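Local coordinates for ssDNA binding protein (Pyrococcus furiosus, PDB 4PSM) that binds single-stranded DNA, probably enclosing the strand in tunnels that form between the subunits of its tetrameric assembly, at residues F9-G14 with M99-E103; T27-V31 with I70-I75; V61-D67 with S81-Y87. All blocks are in the same frame, centred on the assembly; numbering follows the deposited sequence.

Interaction 1: residues F9-G14 with M99-E103; sequences FVRASG and MEEVE. With SO4 (sulfate ion), chain E.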
loop_
_atom_site.group_PDB
_atom_site.type_symbol
_atom_site.label_atom_id
_atom_site.label_comp_id
_atom_site.label_asym_id
_atom_site.label_seq_id
_atom_site.Cartn_x
_atom_site.Cartn_y
_atom_site.Cartn_z
ATOM N N PHE A 9 -7.964 -17.939 -33.283
ATOM C CA PHE A 9 -9.387 -17.736 -33.554
ATOM C C PHE A 9 -9.945 -16.590 -32.725
ATOM O O PHE A 9 -9.706 -16.498 -31.523
ATOM C CB PHE A 9 -10.196 -19.007 -33.291
ATOM C CG PHE A 9 -9.876 -20.132 -34.219
ATOM C CD1 PHE A 9 -10.323 -20.110 -35.536
ATOM C CD2 PHE A 9 -9.143 -21.217 -33.780
ATOM C CE1 PHE A 9 -10.041 -21.156 -36.405
ATOM C CE2 PHE A 9 -8.855 -22.268 -34.647
ATOM C CZ PHE A 9 -9.304 -22.236 -35.964
ATOM N N VAL A 10 -10.698 -15.717 -33.373
ATOM C CA VAL A 10 -11.353 -14.634 -32.671
ATOM C C VAL A 10 -12.617 -14.198 -33.407
ATOM O O VAL A 10 -12.628 -14.059 -34.631
ATOM C CB VAL A 10 -10.414 -13.406 -32.479
ATOM C CG1 VAL A 10 -10.159 -12.707 -33.820
ATOM C CG2 VAL A 10 -11.012 -12.426 -31.447
ATOM N N ARG A 11 -13.689 -14.006 -32.647
ATOM C CA ARG A 11 -14.909 -13.445 -33.191
ATOM C C ARG A 11 -14.563 -12.108 -33.829
ATOM O O ARG A 11 -13.823 -11.317 -33.255
ATOM C CB ARG A 11 -15.934 -13.261 -32.081
ATOM C CG ARG A 11 -17.355 -13.050 -32.557
ATOM C CD ARG A 11 -18.304 -13.183 -31.391
ATOM N NE ARG A 11 -19.702 -13.183 -31.799
ATOM C CZ ARG A 11 -20.438 -12.090 -31.943
ATOM N NH1 ARG A 11 -19.905 -10.896 -31.715
ATOM N NH2 ARG A 11 -21.706 -12.194 -32.313
ATOM N N ALA A 12 -15.083 -11.879 -35.026
ATOM C CA ALA A 12 -14.749 -10.694 -35.798
ATOM C C ALA A 12 -15.011 -9.423 -34.999
ATOM O O ALA A 12 -14.203 -8.496 -35.026
ATOM C CB ALA A 12 -15.526 -10.678 -37.118
ATOM N N SER A 13 -16.141 -9.401 -34.294
ATOM C CA SER A 13 -16.548 -8.267 -33.465
ATOM C C SER A 13 -15.411 -7.748 -32.581
ATOM O O SER A 13 -15.297 -6.553 -32.349
ATOM C CB SER A 13 -17.735 -8.669 -32.583
ATOM O OG SER A 13 -17.397 -9.774 -31.760
ATOM N N GLY A 14 -14.574 -8.653 -32.090
ATOM C CA GLY A 14 -13.477 -8.277 -31.229
ATOM C C GLY A 14 -12.095 -8.540 -31.795
ATOM O O GLY A 14 -11.171 -8.866 -31.052
HETATM N N MSE A 99 -16.397 -18.768 -29.635
HETATM C CA MSE A 99 -15.754 -17.469 -29.705
HETATM C C MSE A 99 -16.610 -16.386 -29.082
HETATM O O MSE A 99 -16.092 -15.443 -28.475
HETATM C CB MSE A 99 -15.432 -17.093 -31.151
HETATM C CG MSE A 99 -14.401 -17.985 -31.788
HETATM SE SE MSE A 99 -12.846 -18.208 -30.656
HETATM C CE MSE A 99 -13.338 -19.770 -29.631
ATOM N N GLU A 100 -17.919 -16.515 -29.244
ATOM C CA GLU A 100 -18.844 -15.601 -28.597
ATOM C C GLU A 100 -18.785 -15.785 -27.075
ATOM O O GLU A 100 -18.879 -14.821 -26.317
ATOM C CB GLU A 100 -20.260 -15.826 -29.113
ATOM C CG GLU A 100 -21.313 -14.923 -28.498
ATOM C CD GLU A 100 -22.706 -15.237 -29.017
ATOM O OE1 GLU A 100 -22.842 -15.531 -30.225
ATOM O OE2 GLU A 100 -23.664 -15.204 -28.214
ATOM N N GLU A 101 -18.615 -17.030 -26.636
ATOM C CA GLU A 101 -18.452 -17.322 -25.218
ATOM C C GLU A 101 -17.161 -16.692 -24.696
ATOM O O GLU A 101 -17.148 -16.094 -23.629
ATOM C CB GLU A 101 -18.443 -18.831 -24.973
ATOM C CG GLU A 101 -19.759 -19.509 -25.340
ATOM C CD GLU A 101 -19.751 -21.008 -25.106
ATOM O OE1 GLU A 101 -18.652 -21.606 -25.046
ATOM O OE2 GLU A 101 -20.856 -21.580 -24.979
ATOM N N VAL A 102 -16.078 -16.829 -25.452
ATOM C CA VAL A 102 -14.814 -16.213 -25.082
ATOM C C VAL A 102 -14.974 -14.708 -24.944
ATOM O O VAL A 102 -14.587 -14.121 -23.935
ATOM C CB VAL A 102 -13.721 -16.489 -26.119
ATOM C CG1 VAL A 102 -12.657 -15.401 -26.051
ATOM C CG2 VAL A 102 -13.120 -17.867 -25.889
ATOM N N GLU A 103 -15.555 -14.097 -25.968
ATOM C CA GLU A 103 -15.784 -12.662 -25.982
ATOM C C GLU A 103 -16.535 -12.224 -24.727
ATOM O O GLU A 103 -16.241 -11.184 -24.140
ATOM C CB GLU A 103 -16.586 -12.287 -27.227
ATOM C CG GLU A 103 -16.377 -10.870 -27.724
ATOM C CD GLU A 103 -15.084 -10.703 -28.504
ATOM O OE1 GLU A 103 -14.228 -11.619 -28.470
ATOM O OE2 GLU A 103 -14.932 -9.652 -29.162
HETATM S S SO4 E . -23.278 -8.997 -31.244
HETATM O O1 SO4 E . -24.307 -7.958 -31.267
HETATM O O2 SO4 E . -23.154 -9.533 -29.889
HETATM O O3 SO4 E . -23.640 -10.066 -32.174
HETATM O O4 SO4 E . -22.004 -8.427 -31.660
HETATM O O HOH W 1 -13.451 -14.568 -29.605
#
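Met99, present as selenomethionine, and Arg11 meet where the end of strand 4-11 runs against the long helix 93-141, their CB atoms 4.0 Å apart. This is the tight part of the contact. The Met99 chain bends at chi2 (-49°) and chi3, which brings SE to 3.8 Å from Phe9 CB, while the Phe9 ring leads away to an edge-to-face contact with Tyr87 and a cation-pi contact with Arg63. The same core continues across the subunit interface, where Met99 packs on Met99 of the second subunit. One water ties the backbones together: it accepts from Arg11 N at 3.1 Å and donates to Met99 O and, over a longer 3.3 Å, to Glu103 OE1. Helix and strand are thus bridged through solvent, with no direct hydrogen bond between them.

Beyond CB the contact loosens and turns to the surface. With CG anti to the backbone N (chi1 -164°), the Arg11 chain runs extended alongside Glu100, and CD lies 3.7 Å from Glu100 CA. The two side chains point the same way, but guanidinium and carboxylate planes stand 77° apart and Arg11 NH2 stays 4.1 Å from Glu100 OE1, beyond salt-bridge range. Arg11 NH1 instead donates to Ser13 OG at 2.7 Å, a bond from the end of the strand to the short 3-10 turn that follows it, which helps fix the turn of the guanidinium. Arg11 NH1 and NH2 each donate to a sulfate ion as well, NH2 to O3 at 2.9 Å with O3 in the guanidinium plane. The sulfate probably came from the crystallisation liquor, yet the guanidinium offers it two N-H groups, consistent with a site that can take an anion at the outer edge of a junction whose inner part, Phe9 with Met99, is apolar.

Interaction 2: residues T27-V31 with I70-I75; sequences TRGKV and IEDGKI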
loop_
_atom_site.group_PDB
_atom_site.type_symbol
_atom_site.label_atom_id
_atom_site.label_comp_id
_atom_site.label_asym_id
_atom_site.label_seq_id
_atom_site.Cartn_x
_atom_site.Cartn_y
_atom_site.Cartn_z
ATOM N N THR A 27 5.687 -7.223 -28.351
ATOM C CA THR A 27 6.619 -6.104 -28.471
ATOM C C THR A 27 7.081 -5.624 -27.097
ATOM O O THR A 27 7.849 -4.674 -26.990
ATOM C CB THR A 27 5.990 -4.920 -29.220
ATOM O OG1 THR A 27 4.834 -4.469 -28.508
ATOM C CG2 THR A 27 5.587 -5.327 -30.617
ATOM N N ARG A 28 6.596 -6.292 -26.056
ATOM C CA ARG A 28 6.914 -5.954 -24.674
ATOM C C ARG A 28 8.390 -5.595 -24.498
ATOM O O ARG A 28 9.278 -6.376 -24.844
ATOM C CB ARG A 28 6.525 -7.125 -23.769
ATOM C CG ARG A 28 6.765 -6.937 -22.282
ATOM C CD ARG A 28 6.029 -5.753 -21.702
ATOM N NE ARG A 28 4.613 -5.754 -21.883
ATOM C CZ ARG A 28 3.777 -4.733 -22.043
ATOM N NH1 ARG A 28 2.509 -5.060 -22.148
ATOM N NH2 ARG A 28 4.135 -3.454 -22.118
ATOM N N GLY A 29 8.645 -4.397 -23.979
ATOM C CA GLY A 29 10.002 -3.964 -23.716
ATOM C C GLY A 29 10.703 -3.413 -24.941
ATOM O O GLY A 29 11.611 -2.586 -24.835
ATOM N N LYS A 30 10.279 -3.874 -26.112
ATOM C CA LYS A 30 10.893 -3.451 -27.365
ATOM C C LYS A 30 10.306 -2.134 -27.880
ATOM O O LYS A 30 10.889 -1.483 -28.742
ATOM C CB LYS A 30 10.738 -4.543 -28.428
ATOM C CG LYS A 30 11.330 -5.891 -28.048
ATOM C CD LYS A 30 11.126 -6.906 -29.159
ATOM C CE LYS A 30 11.752 -8.248 -28.814
ATOM N NZ LYS A 30 11.592 -9.232 -29.922
ATOM N N VAL A 31 9.158 -1.735 -27.348
ATOM C CA VAL A 31 8.443 -0.586 -27.891
ATOM C C VAL A 31 7.607 0.131 -26.828
ATOM O O VAL A 31 7.094 -0.493 -25.898
ATOM C CB VAL A 31 7.518 -1.030 -29.064
ATOM C CG1 VAL A 31 6.353 -0.079 -29.235
ATOM C CG2 VAL A 31 8.302 -1.134 -30.363
ATOM N N ILE A 70 10.365 -4.224 -36.128
ATOM C CA ILE A 70 10.592 -3.102 -35.238
ATOM C C ILE A 70 11.857 -2.393 -35.698
ATOM O O ILE A 70 12.943 -2.967 -35.700
ATOM C CB ILE A 70 10.700 -3.558 -33.774
ATOM C CG1 ILE A 70 9.445 -4.345 -33.377
ATOM C CG2 ILE A 70 10.913 -2.362 -32.853
ATOM C CD1 ILE A 70 9.420 -4.782 -31.929
ATOM N N GLU A 71 11.702 -1.151 -36.133
ATOM C CA GLU A 71 12.834 -0.372 -36.598
ATOM C C GLU A 71 12.837 0.979 -35.903
ATOM O O GLU A 71 11.898 1.761 -36.057
ATOM C CB GLU A 71 12.773 -0.198 -38.114
ATOM C CG GLU A 71 13.990 0.495 -38.708
ATOM C CD GLU A 71 13.928 0.591 -40.220
ATOM O OE1 GLU A 71 12.822 0.433 -40.782
ATOM O OE2 GLU A 71 14.985 0.823 -40.847
ATOM N N ASP A 72 13.886 1.239 -35.127
ATOM C CA ASP A 72 13.988 2.478 -34.370
ATOM C C ASP A 72 12.790 2.598 -33.444
ATOM O O ASP A 72 12.163 3.651 -33.355
ATOM C CB ASP A 72 14.049 3.677 -35.317
ATOM C CG ASP A 72 15.085 3.502 -36.411
ATOM O OD1 ASP A 72 16.230 3.117 -36.097
ATOM O OD2 ASP A 72 14.748 3.741 -37.588
ATOM N N GLY A 73 12.460 1.493 -32.780
ATOM C CA GLY A 73 11.364 1.466 -31.828
ATOM C C GLY A 73 10.011 1.745 -32.454
ATOM O O GLY A 73 9.062 2.104 -31.761
ATOM N N LYS A 74 9.924 1.582 -33.771
ATOM C CA LYS A 74 8.666 1.796 -34.487
ATOM C C LYS A 74 8.202 0.513 -35.158
ATOM O O LYS A 74 8.984 -0.176 -35.804
ATOM C CB LYS A 74 8.817 2.896 -35.541
ATOM C CG LYS A 74 9.000 4.288 -34.973
ATOM C CD LYS A 74 7.662 4.972 -34.763
ATOM C CE LYS A 74 7.848 6.422 -34.347
ATOM N NZ LYS A 74 6.559 7.166 -34.342
ATOM N N ILE A 75 6.927 0.190 -34.999
ATOM C CA ILE A 75 6.374 -0.998 -35.639
ATOM C C ILE A 75 6.054 -0.705 -37.104
ATOM O O ILE A 75 5.219 0.148 -37.414
ATOM C CB ILE A 75 5.111 -1.511 -34.909
ATOM C CG1 ILE A 75 5.450 -1.901 -33.468
ATOM C CG2 ILE A 75 4.509 -2.703 -35.645
ATOM C CD1 ILE A 75 4.248 -2.258 -32.633
#
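Lys30 N donates to Thr27 O at 2.7 Å, closing the short loop between helices 15-26 and 33-53, and both of these residues rest on Ile70. The CD1 methyl of Ile70 approaches Lys30 at about a right angle, 3.7 Å from CB and 3.9 Å from CD, so the aliphatic base of the lysine lies over it while the extended chain carries the ammonium away. From the other end of the loop, Thr27 CG2 comes to 4.1 Å from Ile70 CD1 and to 3.9 Å from Ile75 CD1, bridging the two isoleucines. The threonine turns OG1 to the position between its backbone N and carbonyl carbon (chi1 60°), where it bonds to Leu23 O in the preceding helix; its methyl is thereby left to face the isoleucines.

Opposite the loop stands the tip of the beta hairpin formed by strands 61-71 and 74-87, a two-residue type I' turn from Glu71 to Lys74. Asp72 and Gly73 both have positive phi there, and Glu71 N bonds to Lys74 O at 2.9 Å. Val31 fits against this tip by a single branch: CG2, anti to its carbonyl carbon, lies 3.8 Å from Ile70 CG2 and 3.6 Å from Gly73 O. No hydrogen bond joins loop and hairpin, and the fit is largely one of aliphatic groups. Phe68, and Val36 of helix 33-53, also touch Thr27. Arg28 forms a salt bridge with Glu140 of the third subunit.

Interaction 3: residues V61-D67 with S81-Y87; sequences VVRISVD and SLEIETY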
loop_
_atom_site.group_PDB
_atom_site.type_symbol
_atom_site.label_atom_id
_atom_site.label_comp_id
_atom_site.label_asym_id
_atom_site.label_seq_id
_atom_site.Cartn_x
_atom_site.Cartn_y
_atom_site.Cartn_z
ATOM N N VAL A 61 -16.056 -15.773 -37.416
ATOM C CA VAL A 61 -14.791 -15.920 -36.734
ATOM C C VAL A 61 -13.662 -15.756 -37.737
ATOM O O VAL A 61 -13.721 -16.266 -38.847
ATOM C CB VAL A 61 -14.696 -17.281 -36.027
ATOM C CG1 VAL A 61 -13.273 -17.552 -35.575
ATOM C CG2 VAL A 61 -15.670 -17.325 -34.852
ATOM N N VAL A 62 -12.636 -15.025 -37.333
ATOM C CA VAL A 62 -11.492 -14.790 -38.189
ATOM C C VAL A 62 -10.212 -15.245 -37.500
ATOM O O VAL A 62 -10.176 -15.431 -36.284
ATOM C CB VAL A 62 -11.370 -13.292 -38.543
ATOM C CG1 VAL A 62 -12.674 -12.780 -39.131
ATOM C CG2 VAL A 62 -10.993 -12.478 -37.304
ATOM N N ARG A 63 -9.173 -15.453 -38.297
ATOM C CA ARG A 63 -7.815 -15.563 -37.795
ATOM C C ARG A 63 -6.983 -14.548 -38.550
ATOM O O ARG A 63 -7.064 -14.462 -39.771
ATOM C CB ARG A 63 -7.244 -16.956 -38.017
ATOM C CG ARG A 63 -7.943 -18.045 -37.242
ATOM C CD ARG A 63 -7.348 -19.397 -37.588
ATOM N NE ARG A 63 -5.944 -19.489 -37.202
ATOM C CZ ARG A 63 -5.529 -19.886 -36.004
ATOM N NH1 ARG A 63 -6.412 -20.226 -35.074
ATOM N NH2 ARG A 63 -4.234 -19.943 -35.733
ATOM N N ILE A 64 -6.181 -13.782 -37.821
ATOM C CA ILE A 64 -5.356 -12.756 -38.438
ATOM C C ILE A 64 -3.875 -13.017 -38.198
ATOM O O ILE A 64 -3.447 -13.299 -37.078
ATOM C CB ILE A 64 -5.732 -11.348 -37.933
ATOM C CG1 ILE A 64 -7.167 -11.017 -38.348
ATOM C CG2 ILE A 64 -4.742 -10.308 -38.459
ATOM C CD1 ILE A 64 -7.670 -9.695 -37.834
ATOM N N SER A 65 -3.104 -12.930 -39.269
ATOM C CA SER A 65 -1.666 -13.090 -39.203
ATOM C C SER A 65 -1.022 -11.941 -39.964
ATOM O O SER A 65 -1.543 -11.467 -40.971
ATOM C CB SER A 65 -1.243 -14.424 -39.816
ATOM O OG SER A 65 -2.017 -15.492 -39.300
ATOM N N VAL A 66 0.115 -11.482 -39.477
ATOM C CA VAL A 66 0.827 -10.422 -40.162
ATOM C C VAL A 66 2.233 -10.309 -39.609
ATOM O O VAL A 66 2.437 -10.275 -38.395
ATOM C CB VAL A 66 0.093 -9.069 -40.050
ATOM C CG1 VAL A 66 0.058 -8.599 -38.607
ATOM C CG2 VAL A 66 0.756 -8.028 -40.947
ATOM N N ASP A 67 3.201 -10.289 -40.513
ATOM C CA ASP A 67 4.580 -10.059 -40.136
ATOM C C ASP A 67 4.813 -8.564 -40.041
ATOM O O ASP A 67 4.149 -7.769 -40.720
ATOM C CB ASP A 67 5.537 -10.693 -41.145
ATOM C CG ASP A 67 5.595 -12.202 -41.018
ATOM O OD1 ASP A 67 6.487 -12.705 -40.305
ATOM O OD2 ASP A 67 4.744 -12.883 -41.627
ATOM N N SER A 81 2.224 -9.407 -46.064
ATOM C CA SER A 81 2.164 -10.645 -45.286
ATOM C C SER A 81 0.823 -10.871 -44.576
ATOM O O SER A 81 0.602 -11.931 -43.994
ATOM C CB SER A 81 3.295 -10.669 -44.251
ATOM O OG SER A 81 3.148 -9.615 -43.303
ATOM N N LEU A 82 -0.066 -9.882 -44.621
ATOM C CA LEU A 82 -1.333 -9.968 -43.898
ATOM C C LEU A 82 -2.254 -11.042 -44.452
ATOM O O LEU A 82 -2.588 -11.046 -45.638
ATOM C CB LEU A 82 -2.073 -8.634 -43.908
ATOM C CG LEU A 82 -3.435 -8.711 -43.224
ATOM C CD1 LEU A 82 -3.265 -8.952 -41.729
ATOM C CD2 LEU A 82 -4.262 -7.465 -43.492
ATOM N N GLU A 83 -2.671 -11.944 -43.574
ATOM C CA GLU A 83 -3.618 -12.986 -43.928
ATOM C C GLU A 83 -4.835 -12.903 -43.018
ATOM O O GLU A 83 -4.714 -12.791 -41.801
ATOM C CB GLU A 83 -2.969 -14.367 -43.828
ATOM C CG GLU A 83 -1.451 -14.330 -43.719
ATOM C CD GLU A 83 -0.806 -15.665 -44.041
ATOM O OE1 GLU A 83 -0.238 -16.294 -43.123
ATOM O OE2 GLU A 83 -0.863 -16.081 -45.217
ATOM N N ILE A 84 -6.012 -12.931 -43.623
ATOM C CA ILE A 84 -7.251 -12.951 -42.872
ATOM C C ILE A 84 -8.056 -14.199 -43.240
ATOM O O ILE A 84 -8.758 -14.218 -44.248
ATOM C CB ILE A 84 -8.110 -11.705 -43.148
ATOM C CG1 ILE A 84 -7.307 -10.429 -42.910
ATOM C CG2 ILE A 84 -9.363 -11.723 -42.285
ATOM C CD1 ILE A 84 -8.090 -9.166 -43.184
ATOM N N GLU A 85 -7.928 -15.243 -42.429
ATOM C CA GLU A 85 -8.769 -16.420 -42.562
ATOM C C GLU A 85 -10.128 -16.124 -41.955
ATOM O O GLU A 85 -10.226 -15.572 -40.862
ATOM C CB GLU A 85 -8.128 -17.612 -41.865
ATOM C CG GLU A 85 -6.764 -17.986 -42.425
ATOM C CD GLU A 85 -6.080 -19.070 -41.615
ATOM O OE1 GLU A 85 -6.649 -19.489 -40.586
ATOM O OE2 GLU A 85 -4.975 -19.502 -42.004
ATOM N N THR A 86 -11.182 -16.486 -42.674
ATOM C CA THR A 86 -12.536 -16.213 -42.211
ATOM C C THR A 86 -13.323 -17.504 -42.010
ATOM O O THR A 86 -13.089 -18.496 -42.688
ATOM C CB THR A 86 -13.284 -15.284 -43.182
ATOM O OG1 THR A 86 -14.688 -15.335 -42.906
ATOM C CG2 THR A 86 -13.042 -15.715 -44.620
ATOM N N TYR A 87 -14.252 -17.486 -41.067
ATOM C CA TYR A 87 -15.065 -18.657 -40.779
ATOM C C TYR A 87 -16.497 -18.236 -40.508
ATOM O O TYR A 87 -16.793 -17.694 -39.447
ATOM C CB TYR A 87 -14.494 -19.415 -39.586
ATOM C CG TYR A 87 -13.053 -19.806 -39.788
ATOM C CD1 TYR A 87 -12.718 -21.031 -40.339
ATOM C CD2 TYR A 87 -12.024 -18.936 -39.446
ATOM C CE1 TYR A 87 -11.398 -21.390 -40.534
ATOM C CE2 TYR A 87 -10.700 -19.287 -39.640
ATOM C CZ TYR A 87 -10.397 -20.517 -40.186
ATOM O OH TYR A 87 -9.088 -20.879 -40.386
#
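Val61 and Tyr87 pair at one end of an antiparallel beta hairpin whose short strand segments run at 166° to each other. Val61 N donates to Tyr87 O almost straight (177°), whereas the return bond from Tyr87 N is weak. Arg63 with Glu85 and Ser65 with Glu83 form further hydrogen-bonded pairs, each satisfying both donors and both acceptors. Past the last regular pair a side chain takes over: Ser81 OG accepts from Asp67 N at 2.9 Å and has Asn78 O as a second partner.

On the face of Val61, Arg63 and Tyr87, Glu85 OE1 is gripped twice, by Tyr87 OH at 2.8 Å from above the carboxylate plane and by the long salt bridge from Arg63 NE at 3.5 Å. Arg63 NH1 turns to Glu101 of the second subunit. A phenylalanine in place of Tyr87 would probably leave Glu85 OE1 with the arginine alone and its carboxylate freer to swing. The face carrying Val62, Ile64 and Ile84 is largely apolar, with Ile64 on Ile47 and Val66 on Leu43 of helix 33-53, and here Leu82 CD1 touches both Ile64 CG2 and Val66 CB, 3.8 Å from each.

Interactions 1 and 3 are neighbours, their centres 14 Å apart, and they touch directly: Val10 O lies 2.9 Å from Val62 N, a probable hydrogen bond, and Met99 packs on Val61. Strand 61-71 lies between strand 4-11 and strand 74-87 in one antiparallel sheet, with helix 93-141 laid on the end where both contacts also meet the second subunit. Interaction 2 sits at the far tip of the same hairpin, its centre 27 Å from that of interaction 1 and 22 Å from that of interaction 3. Along the chain, residues 9-14 and 99-103 enclose the other two contacts, whose segments alternate, and the first turns of helix 93-141 pack on the sheet end.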